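Local atomic coordinates of periplasmic binding protein (Veillonella parvula, PDB entry 4MO9), a protein that probably binds an iron-carrying or similar small solute outside the cytoplasmic membrane and hands it to an ABC importer. Residues I101-V112 and Q128-M137; Y149-H157 and P318-F327. One frame throughout, in Å; residues are numbered along the deposited sequence.

Interaction 1 (I101-V112 and Q128-M137); sequences IGDKTFNAEQVV and QYESDAKAKM
I101 packs its branched side chain against Q128, Y129 and A133, where the loop beginning at I101 lies against the end of helix 123-132 and the N-cap of helix 134-139. Both segments belong to the lobe of the periplasmic binding protein fold built on the parallel sheet that includes strand 118-122. The loop 101-107 leads into helix 108-112, which lies against helix 134-139.

The side chain of I101 can be followed outward from CB. CG2 stands anti to the backbone N, and this puts it 3.7 Å from CG of Q128. CG1 leaves on the other branch and passes CD1 of Y129 at 4.1 Å. CD1, the tip, sits 3.7 Å from CB of A133, in the plane of the Y129 ring at its edge, and over the centre of the F106 ring. The methyl is thus held between two aromatic rings. Y129 itself is anchored by its hydroxyl to T144.

Further along, CB of A108 lies 3.5 Å from CD of K136 and also meets CE of M137, a selenomethionine. The M137 side chain is bent at chi2 and again at chi3 (107°), and its CE also reaches CG2 of V112. N107 caps helix 108-112, its OD1 accepting from N of Q110. At the solvent side, K136 extends its chain to E109. The salt bridge uses the syn lone pair of OE2, 3.2 Å from NZ.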
loop_
_atom_site.group_PDB
_atom_site.type_symbol
_atom_site.label_atom_id
_atom_site.label_comp_id
_atom_site.label_asym_id
_atom_site.label_seq_id
_atom_site.Cartn_x
_atom_site.Cartn_y
_atom_site.Cartn_z
ATOM N N ILE A 101 9.743 15.150 2.595
ATOM C CA ILE A 101 10.178 15.754 1.330
ATOM C C ILE A 101 8.961 16.196 0.529
ATOM O O ILE A 101 8.020 15.421 0.365
ATOM C CB ILE A 101 10.967 14.739 0.463
ATOM C CG1 ILE A 101 12.287 14.364 1.134
ATOM C CG2 ILE A 101 11.233 15.300 -0.944
ATOM C CD1 ILE A 101 13.293 15.505 1.152
ATOM N N GLY A 102 8.971 17.429 0.028
ATOM C CA GLY A 102 7.874 17.897 -0.800
ATOM C C GLY A 102 6.881 18.696 0.015
ATOM O O GLY A 102 6.057 19.434 -0.534
ATOM N N ASP A 103 6.944 18.531 1.332
ATOM C CA ASP A 103 6.246 19.431 2.236
ATOM C C ASP A 103 7.187 20.577 2.568
ATOM O O ASP A 103 8.373 20.541 2.236
ATOM C CB ASP A 103 5.824 18.715 3.520
ATOM C CG ASP A 103 4.663 17.767 3.307
ATOM O OD1 ASP A 103 4.140 17.711 2.172
ATOM O OD2 ASP A 103 4.266 17.089 4.281
ATOM N N LYS A 104 6.659 21.597 3.226
ATOM C CA LYS A 104 7.476 22.709 3.668
ATOM C C LYS A 104 7.893 22.422 5.111
ATOM O O LYS A 104 8.383 23.298 5.829
ATOM C CB LYS A 104 6.690 24.015 3.527
ATOM C CG LYS A 104 5.833 24.048 2.251
ATOM C CD LYS A 104 5.710 25.447 1.651
ATOM C CE LYS A 104 5.028 25.415 0.281
ATOM N NZ LYS A 104 5.820 24.671 -0.741
ATOM N N THR A 105 7.698 21.162 5.505
ATOM C CA THR A 105 8.065 20.654 6.827
ATOM C C THR A 105 9.443 19.987 6.827
ATOM O O THR A 105 10.021 19.755 7.889
ATOM C CB THR A 105 7.030 19.620 7.354
ATOM O OG1 THR A 105 7.022 18.464 6.502
ATOM C CG2 THR A 105 5.629 20.224 7.408
ATOM N N PHE A 106 9.964 19.665 5.645
ATOM C CA PHE A 106 11.280 19.046 5.563
ATOM C C PHE A 106 12.373 20.086 5.738
ATOM O O PHE A 106 12.418 21.083 5.012
ATOM C CB PHE A 106 11.490 18.301 4.246
ATOM C CG PHE A 106 12.698 17.406 4.254
ATOM C CD1 PHE A 106 13.935 17.869 3.827
ATOM C CD2 PHE A 106 12.599 16.100 4.710
ATOM C CE1 PHE A 106 15.038 17.045 3.845
ATOM C CE2 PHE A 106 13.698 15.271 4.729
ATOM C CZ PHE A 106 14.927 15.745 4.298
ATOM N N ASN A 107 13.241 19.848 6.717
ATOM C CA ASN A 107 14.358 20.735 7.010
ATOM C C ASN A 107 15.635 19.917 6.899
ATOM O O ASN A 107 15.914 19.081 7.760
ATOM C CB ASN A 107 14.210 21.330 8.417
ATOM C CG ASN A 107 15.310 22.332 8.759
ATOM O OD1 ASN A 107 16.497 22.065 8.572
ATOM N ND2 ASN A 107 14.911 23.495 9.271
ATOM N N ALA A 108 16.397 20.144 5.834
ATOM C CA ALA A 108 17.586 19.340 5.557
ATOM C C ALA A 108 18.612 19.392 6.692
ATOM O O ALA A 108 19.206 18.372 7.050
ATOM C CB ALA A 108 18.211 19.762 4.246
ATOM N N GLU A 109 18.819 20.582 7.250
ATOM C CA GLU A 109 19.770 20.765 8.345
ATOM C C GLU A 109 19.359 19.987 9.603
ATOM O O GLU A 109 20.212 19.477 10.333
ATOM C CB GLU A 109 19.940 22.257 8.663
ATOM C CG GLU A 109 20.731 23.058 7.619
ATOM C CD GLU A 109 19.965 23.273 6.318
ATOM O OE1 GLU A 109 18.715 23.299 6.355
ATOM O OE2 GLU A 109 20.613 23.407 5.254
ATOM N N GLN A 110 18.056 19.901 9.855
ATOM C CA GLN A 110 17.553 19.149 11.008
ATOM C C GLN A 110 17.823 17.658 10.821
ATOM O O GLN A 110 18.179 16.945 11.765
ATOM C CB GLN A 110 16.054 19.402 11.204
ATOM C CG GLN A 110 15.452 18.761 12.456
ATOM C CD GLN A 110 14.773 17.422 12.183
ATOM O OE1 GLN A 110 14.493 16.654 13.108
ATOM N NE2 GLN A 110 14.503 17.139 10.912
ATOM N N VAL A 111 17.678 17.194 9.586
ATOM C CA VAL A 111 17.928 15.794 9.280
ATOM C C VAL A 111 19.417 15.461 9.382
ATOM O O VAL A 111 19.792 14.470 10.023
ATOM C CB VAL A 111 17.414 15.430 7.882
ATOM C CG1 VAL A 111 17.781 13.989 7.561
ATOM C CG2 VAL A 111 15.902 15.645 7.809
ATOM N N VAL A 112 20.258 16.287 8.752
ATOM C CA VAL A 112 21.718 16.128 8.823
ATOM C C VAL A 112 22.188 16.071 10.275
ATOM O O VAL A 112 23.131 15.349 10.611
ATOM C CB VAL A 112 22.445 17.275 8.077
ATOM C CG1 VAL A 112 23.955 17.223 8.299
ATOM C CG2 VAL A 112 22.130 17.217 6.589
ATOM N N GLN A 128 11.444 15.042 -6.597
ATOM C CA GLN A 128 11.371 16.061 -5.558
ATOM C C GLN A 128 12.588 15.976 -4.627
ATOM O O GLN A 128 13.174 16.993 -4.267
ATOM C CB GLN A 128 10.089 15.909 -4.748
ATOM C CG GLN A 128 9.788 17.100 -3.875
ATOM C CD GLN A 128 9.320 18.292 -4.685
ATOM O OE1 GLN A 128 9.575 19.449 -4.331
ATOM N NE2 GLN A 128 8.632 18.016 -5.785
ATOM N N TYR A 129 12.959 14.758 -4.242
ATOM C CA TYR A 129 14.093 14.561 -3.353
ATOM C C TYR A 129 15.358 15.135 -3.988
ATOM O O TYR A 129 16.082 15.916 -3.360
ATOM C CB TYR A 129 14.264 13.069 -3.050
ATOM C CG TYR A 129 15.516 12.718 -2.262
ATOM C CD1 TYR A 129 15.628 13.041 -0.913
ATOM C CD2 TYR A 129 16.572 12.040 -2.864
ATOM C CE1 TYR A 129 16.782 12.710 -0.184
ATOM C CE2 TYR A 129 17.710 11.696 -2.149
ATOM C CZ TYR A 129 17.808 12.030 -0.816
ATOM O OH TYR A 129 18.937 11.685 -0.111
ATOM N N GLU A 130 15.611 14.772 -5.242
ATOM C CA GLU A 130 16.821 15.219 -5.920
ATOM C C GLU A 130 16.838 16.727 -6.102
ATOM O O GLU A 130 17.903 17.346 -6.096
ATOM C CB GLU A 130 17.005 14.488 -7.256
ATOM C CG GLU A 130 17.060 12.973 -7.083
ATOM C CD GLU A 130 17.947 12.263 -8.092
ATOM O OE1 GLU A 130 17.833 12.553 -9.305
ATOM O OE2 GLU A 130 18.749 11.396 -7.661
ATOM N N SER A 131 15.659 17.325 -6.238
ATOM C CA SER A 131 15.580 18.769 -6.437
ATOM C C SER A 131 15.797 19.538 -5.134
ATOM O O SER A 131 16.430 20.592 -5.128
ATOM C CB SER A 131 14.222 19.145 -7.025
ATOM O OG SER A 131 14.208 20.512 -7.379
ATOM N N ASP A 132 15.262 19.005 -4.036
ATOM C CA ASP A 132 15.165 19.756 -2.780
ATOM C C ASP A 132 16.263 19.477 -1.747
ATOM O O ASP A 132 16.647 20.387 -1.024
ATOM C CB ASP A 132 13.812 19.505 -2.096
ATOM C CG ASP A 132 12.665 20.273 -2.735
ATOM O OD1 ASP A 132 12.922 21.176 -3.567
ATOM O OD2 ASP A 132 11.494 19.975 -2.384
ATOM N N ALA A 133 16.738 18.232 -1.667
ATOM C CA ALA A 133 17.520 17.779 -0.510
ATOM C C ALA A 133 18.783 16.965 -0.815
ATOM O O ALA A 133 19.747 17.025 -0.048
ATOM C CB ALA A 133 16.619 16.980 0.447
ATOM N N LYS A 134 18.768 16.183 -1.896
ATOM C CA LYS A 134 19.843 15.216 -2.157
ATOM C C LYS A 134 21.246 15.824 -2.153
ATOM O O LYS A 134 22.158 15.225 -1.601
ATOM C CB LYS A 134 19.611 14.423 -3.454
ATOM C CG LYS A 134 20.661 13.308 -3.669
ATOM C CD LYS A 134 20.327 12.377 -4.857
ATOM C CE LYS A 134 21.363 11.237 -4.988
ATOM N NZ LYS A 134 22.768 11.743 -5.108
ATOM N N ALA A 135 21.422 17.007 -2.740
ATOM C CA ALA A 135 22.737 17.646 -2.711
ATOM C C ALA A 135 23.194 17.842 -1.265
ATOM O O ALA A 135 24.378 17.665 -0.948
ATOM C CB ALA A 135 22.725 18.975 -3.455
ATOM N N LYS A 136 22.255 18.186 -0.388
ATOM C CA LYS A 136 22.589 18.400 1.017
ATOM C C LYS A 136 22.879 17.082 1.730
ATOM O O LYS A 136 23.776 17.012 2.586
ATOM C CB LYS A 136 21.492 19.196 1.723
ATOM C CG LYS A 136 21.425 20.649 1.243
ATOM C CD LYS A 136 20.426 21.455 2.049
ATOM C CE LYS A 136 20.375 22.900 1.580
ATOM N NZ LYS A 136 19.310 23.654 2.306
HETATM N N MSE A 137 22.152 16.039 1.350
HETATM C CA MSE A 137 22.385 14.705 1.900
HETATM C C MSE A 137 23.760 14.198 1.448
HETATM O O MSE A 137 24.547 13.687 2.263
HETATM C CB MSE A 137 21.282 13.737 1.460
HETATM C CG MSE A 137 19.834 14.151 1.832
HETATM SE SE MSE A 137 19.551 14.302 3.757
HETATM C CE MSE A 137 19.473 16.255 3.830
HETATM O O HOH W 1 11.345 19.118 0.042
#

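Interaction 2 (Y149-H157 and P318-F327); sequences YHAEKLESH and PREVFDAAVF
E152 and R319 make the direct hydrogen bond of this contact, between two loops that each lead into a helix near the middle of the two-lobed binding-protein fold. N of R319 donates to OE2 of E152 at 2.8 Å, from the syn side but 34° out of the carboxylate plane. A water links NE of R319 to NE2 of H150.

Packing contacts follow. CB of R319 lies over one face of the H150 ring in a CH-pi contact, 3.9 Å from the centroid. The R319 chain is bent at chi2 (83°), and its CG and CD continue past CD2 and NE2. The Y149 ring has V321 N over one face, while its CZ is 4.1 Å from CB of V321. CA of R319 makes a CA-H...O contact to O of Y149.

The acids form the third group. OE1 of E152 is 2.5 Å from OD2 of D323, whose OD1 is hydrogen-bonded to the hydroxyl of Y181. H157 gives E152 OE1 a weak hydrogen bond. An alanine in place of E152 would probably leave N of R319 and OD2 of D323 without this partner. Two carboxylate oxygens so close, in a buried site, suggest that one of the two acids is probably protonated.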
loop_
_atom_site.group_PDB
_atom_site.type_symbol
_atom_site.label_atom_id
_atom_site.label_comp_id
_atom_site.label_asym_id
_atom_site.label_seq_id
_atom_site.Cartn_x
_atom_site.Cartn_y
_atom_site.Cartn_z
ATOM N N TYR A 149 7.858 0.391 -4.657
ATOM C CA TYR A 149 6.702 -0.480 -4.545
ATOM C C TYR A 149 5.535 0.048 -5.380
ATOM O O TYR A 149 4.567 -0.688 -5.631
ATOM C CB TYR A 149 6.294 -0.599 -3.075
ATOM C CG TYR A 149 7.290 -1.338 -2.204
ATOM C CD1 TYR A 149 7.780 -2.584 -2.575
ATOM C CD2 TYR A 149 7.746 -0.780 -1.014
ATOM C CE1 TYR A 149 8.688 -3.270 -1.772
ATOM C CE2 TYR A 149 8.668 -1.443 -0.208
ATOM C CZ TYR A 149 9.127 -2.694 -0.592
ATOM O OH TYR A 149 10.024 -3.358 0.210
ATOM N N HIS A 150 5.614 1.307 -5.824
ATOM C CA HIS A 150 4.477 1.925 -6.521
ATOM C C HIS A 150 4.335 1.392 -7.936
ATOM O O HIS A 150 3.241 1.425 -8.511
ATOM C CB HIS A 150 4.596 3.457 -6.555
ATOM C CG HIS A 150 4.453 4.105 -5.213
ATOM N ND1 HIS A 150 5.462 4.113 -4.273
ATOM C CD2 HIS A 150 3.412 4.770 -4.655
ATOM C CE1 HIS A 150 5.047 4.749 -3.189
ATOM N NE2 HIS A 150 3.806 5.164 -3.399
ATOM N N ALA A 151 5.430 0.890 -8.505
ATOM C CA ALA A 151 5.375 0.359 -9.873
ATOM C C ALA A 151 4.449 -0.855 -9.952
ATOM O O ALA A 151 3.862 -1.138 -10.999
ATOM C CB ALA A 151 6.775 -0.032 -10.347
ATOM N N GLU A 152 4.351 -1.580 -8.841
ATOM C CA GLU A 152 3.643 -2.858 -8.801
ATOM C C GLU A 152 4.184 -3.820 -9.871
ATOM O O GLU A 152 3.411 -4.478 -10.582
ATOM C CB GLU A 152 2.131 -2.657 -8.959
ATOM C CG GLU A 152 1.508 -1.646 -7.979
ATOM C CD GLU A 152 1.392 -2.176 -6.548
ATOM O OE1 GLU A 152 2.106 -3.153 -6.192
ATOM O OE2 GLU A 152 0.587 -1.608 -5.765
ATOM N N LYS A 153 5.509 -3.902 -9.980
ATOM C CA LYS A 153 6.127 -4.912 -10.826
ATOM C C LYS A 153 6.909 -5.846 -9.925
ATOM O O LYS A 153 7.577 -5.391 -8.981
ATOM C CB LYS A 153 7.093 -4.289 -11.831
ATOM C CG LYS A 153 6.514 -3.230 -12.747
ATOM C CD LYS A 153 7.647 -2.658 -13.593
ATOM C CE LYS A 153 7.225 -1.453 -14.420
ATOM N NZ LYS A 153 8.411 -0.903 -15.146
ATOM N N LEU A 154 6.840 -7.140 -10.217
ATOM C CA LEU A 154 7.532 -8.138 -9.403
ATOM C C LEU A 154 9.017 -7.806 -9.189
ATOM O O LEU A 154 9.501 -7.797 -8.050
ATOM C CB LEU A 154 7.379 -9.525 -10.031
ATOM C CG LEU A 154 8.029 -10.681 -9.268
ATOM C CD1 LEU A 154 7.438 -10.800 -7.868
ATOM C CD2 LEU A 154 7.861 -11.978 -10.049
ATOM N N GLU A 155 9.739 -7.529 -10.273
ATOM C CA GLU A 155 11.168 -7.235 -10.155
ATOM C C GLU A 155 11.466 -6.019 -9.257
ATOM O O GLU A 155 12.453 -6.016 -8.506
ATOM C CB GLU A 155 11.809 -7.033 -11.528
ATOM C CG GLU A 155 13.323 -6.806 -11.424
ATOM C CD GLU A 155 13.929 -6.152 -12.650
ATOM O OE1 GLU A 155 13.173 -5.794 -13.582
ATOM O OE2 GLU A 155 15.168 -5.991 -12.679
ATOM N N SER A 156 10.630 -4.985 -9.340
ATOM C CA SER A 156 10.819 -3.792 -8.511
ATOM C C SER A 156 10.590 -4.092 -7.033
ATOM O O SER A 156 11.318 -3.595 -6.170
ATOM C CB SER A 156 9.900 -2.659 -8.962
ATOM O OG SER A 156 10.291 -2.186 -10.235
ATOM N N HIS A 157 9.571 -4.889 -6.731
ATOM C CA HIS A 157 9.338 -5.296 -5.348
ATOM C C HIS A 157 10.505 -6.140 -4.853
ATOM O O HIS A 157 11.011 -5.909 -3.756
ATOM C CB HIS A 157 8.043 -6.094 -5.213
ATOM C CG HIS A 157 6.852 -5.257 -4.862
ATOM N ND1 HIS A 157 6.197 -5.367 -3.651
ATOM C CD2 HIS A 157 6.203 -4.305 -5.566
ATOM C CE1 HIS A 157 5.188 -4.509 -3.629
ATOM N NE2 HIS A 157 5.169 -3.851 -4.770
ATOM N N PRO A 318 -2.071 -1.421 -1.089
ATOM C CA PRO A 318 -1.194 -1.412 -2.271
ATOM C C PRO A 318 0.132 -0.660 -2.092
ATOM O O PRO A 318 0.364 -0.025 -1.059
ATOM C CB PRO A 318 -2.029 -0.676 -3.316
ATOM C CG PRO A 318 -3.456 -1.010 -2.938
ATOM C CD PRO A 318 -3.419 -0.918 -1.424
ATOM N N ARG A 319 0.962 -0.709 -3.132
ATOM C CA ARG A 319 2.303 -0.107 -3.128
ATOM C C ARG A 319 3.066 -0.366 -1.824
ATOM O O ARG A 319 3.729 0.531 -1.280
ATOM C CB ARG A 319 2.294 1.389 -3.548
ATOM C CG ARG A 319 1.269 2.326 -2.869
ATOM C CD ARG A 319 1.738 2.857 -1.500
ATOM N NE ARG A 319 0.786 3.810 -0.903
ATOM C CZ ARG A 319 -0.105 3.492 0.035
ATOM N NH1 ARG A 319 -0.177 2.242 0.491
ATOM N NH2 ARG A 319 -0.928 4.418 0.525
ATOM N N GLU A 320 2.996 -1.610 -1.348
ATOM C CA GLU A 320 3.682 -1.987 -0.112
ATOM C C GLU A 320 4.223 -3.403 -0.150
ATOM O O GLU A 320 3.820 -4.224 -0.991
ATOM C CB GLU A 320 2.760 -1.841 1.115
ATOM C CG GLU A 320 2.893 -0.507 1.874
ATOM C CD GLU A 320 4.288 -0.281 2.470
ATOM O OE1 GLU A 320 5.130 -1.224 2.462
ATOM O OE2 GLU A 320 4.543 0.849 2.966
ATOM N N VAL A 321 5.112 -3.681 0.798
ATOM C CA VAL A 321 5.776 -4.974 0.878
ATOM C C VAL A 321 4.776 -6.116 1.057
ATOM O O VAL A 321 5.037 -7.240 0.611
ATOM C CB VAL A 321 6.845 -4.983 2.005
ATOM C CG1 VAL A 321 6.175 -4.798 3.384
ATOM C CG2 VAL A 321 7.680 -6.266 1.963
ATOM N N PHE A 322 3.627 -5.836 1.684
ATOM C CA PHE A 322 2.631 -6.877 1.910
ATOM C C PHE A 322 1.486 -6.890 0.875
ATOM O O PHE A 322 0.456 -7.542 1.101
ATOM C CB PHE A 322 2.059 -6.801 3.349
ATOM C CG PHE A 322 1.611 -5.413 3.773
ATOM C CD1 PHE A 322 0.924 -4.576 2.891
ATOM C CD2 PHE A 322 1.865 -4.950 5.066
ATOM C CE1 PHE A 322 0.513 -3.300 3.281
ATOM C CE2 PHE A 322 1.455 -3.676 5.467
ATOM C CZ PHE A 322 0.781 -2.849 4.570
ATOM N N ASP A 323 1.653 -6.187 -0.250
ATOM C CA ASP A 323 0.532 -6.024 -1.192
ATOM C C ASP A 323 0.200 -7.259 -2.034
ATOM O O ASP A 323 -0.734 -7.224 -2.838
ATOM C CB ASP A 323 0.627 -4.731 -2.049
ATOM C CG ASP A 323 1.636 -4.814 -3.195
ATOM O OD1 ASP A 323 2.121 -5.912 -3.582
ATOM O OD2 ASP A 323 1.967 -3.729 -3.731
ATOM N N ALA A 324 0.948 -8.345 -1.836
ATOM C CA ALA A 324 0.611 -9.613 -2.488
ATOM C C ALA A 324 -0.821 -10.003 -2.145
ATOM O O ALA A 324 -1.517 -10.630 -2.951
ATOM C CB ALA A 324 1.568 -10.713 -2.052
ATOM N N ALA A 325 -1.254 -9.638 -0.941
ATOM C CA ALA A 325 -2.630 -9.906 -0.520
ATOM C C ALA A 325 -3.650 -9.180 -1.398
ATOM O O ALA A 325 -4.781 -9.660 -1.577
ATOM C CB ALA A 325 -2.826 -9.530 0.939
ATOM N N VAL A 326 -3.273 -8.018 -1.923
ATOM C CA VAL A 326 -4.183 -7.263 -2.787
ATOM C C VAL A 326 -4.292 -7.945 -4.147
ATOM O O VAL A 326 -5.385 -8.054 -4.711
ATOM C CB VAL A 326 -3.707 -5.822 -2.989
ATOM C CG1 VAL A 326 -4.643 -5.085 -3.932
ATOM C CG2 VAL A 326 -3.644 -5.095 -1.652
ATOM N N PHE A 327 -3.158 -8.399 -4.673
ATOM C CA PHE A 327 -3.150 -9.156 -5.930
ATOM C C PHE A 327 -4.080 -10.361 -5.803
ATOM O O PHE A 327 -4.890 -10.629 -6.693
ATOM C CB PHE A 327 -1.724 -9.633 -6.279
ATOM C CG PHE A 327 -0.868 -8.596 -6.968
ATOM C CD1 PHE A 327 -0.139 -7.673 -6.225
ATOM C CD2 PHE A 327 -0.748 -8.577 -8.356
ATOM C CE1 PHE A 327 0.677 -6.728 -6.850
ATOM C CE2 PHE A 327 0.076 -7.627 -9.002
ATOM C CZ PHE A 327 0.795 -6.705 -8.241
HETATM O O HOH W 2 1.962 6.240 -1.701
#

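In the fold
Along the chain, both segments of interaction 1 come ahead of both segments of interaction 2. Their centres are 26 Å apart and their nearest atoms about 12 Å, so they do not touch. Strand 143-147 connects them: it follows helix 134-139 of interaction 1, forms one outer edge of the four-stranded parallel sheet, and runs into the 149-157 loop. Interaction 1 is local packing within that lobe, about 24 Å from the centre of the chain. Interaction 2 is central and joins the loop after strand 143-147 to residues 318-327, which follow strand 310-313 of the five-stranded sheet. The R319 side chain lies about 6 Å from the bound trimethylamine oxide, which suggests that interaction 2 helps shape the cleft between the lobes.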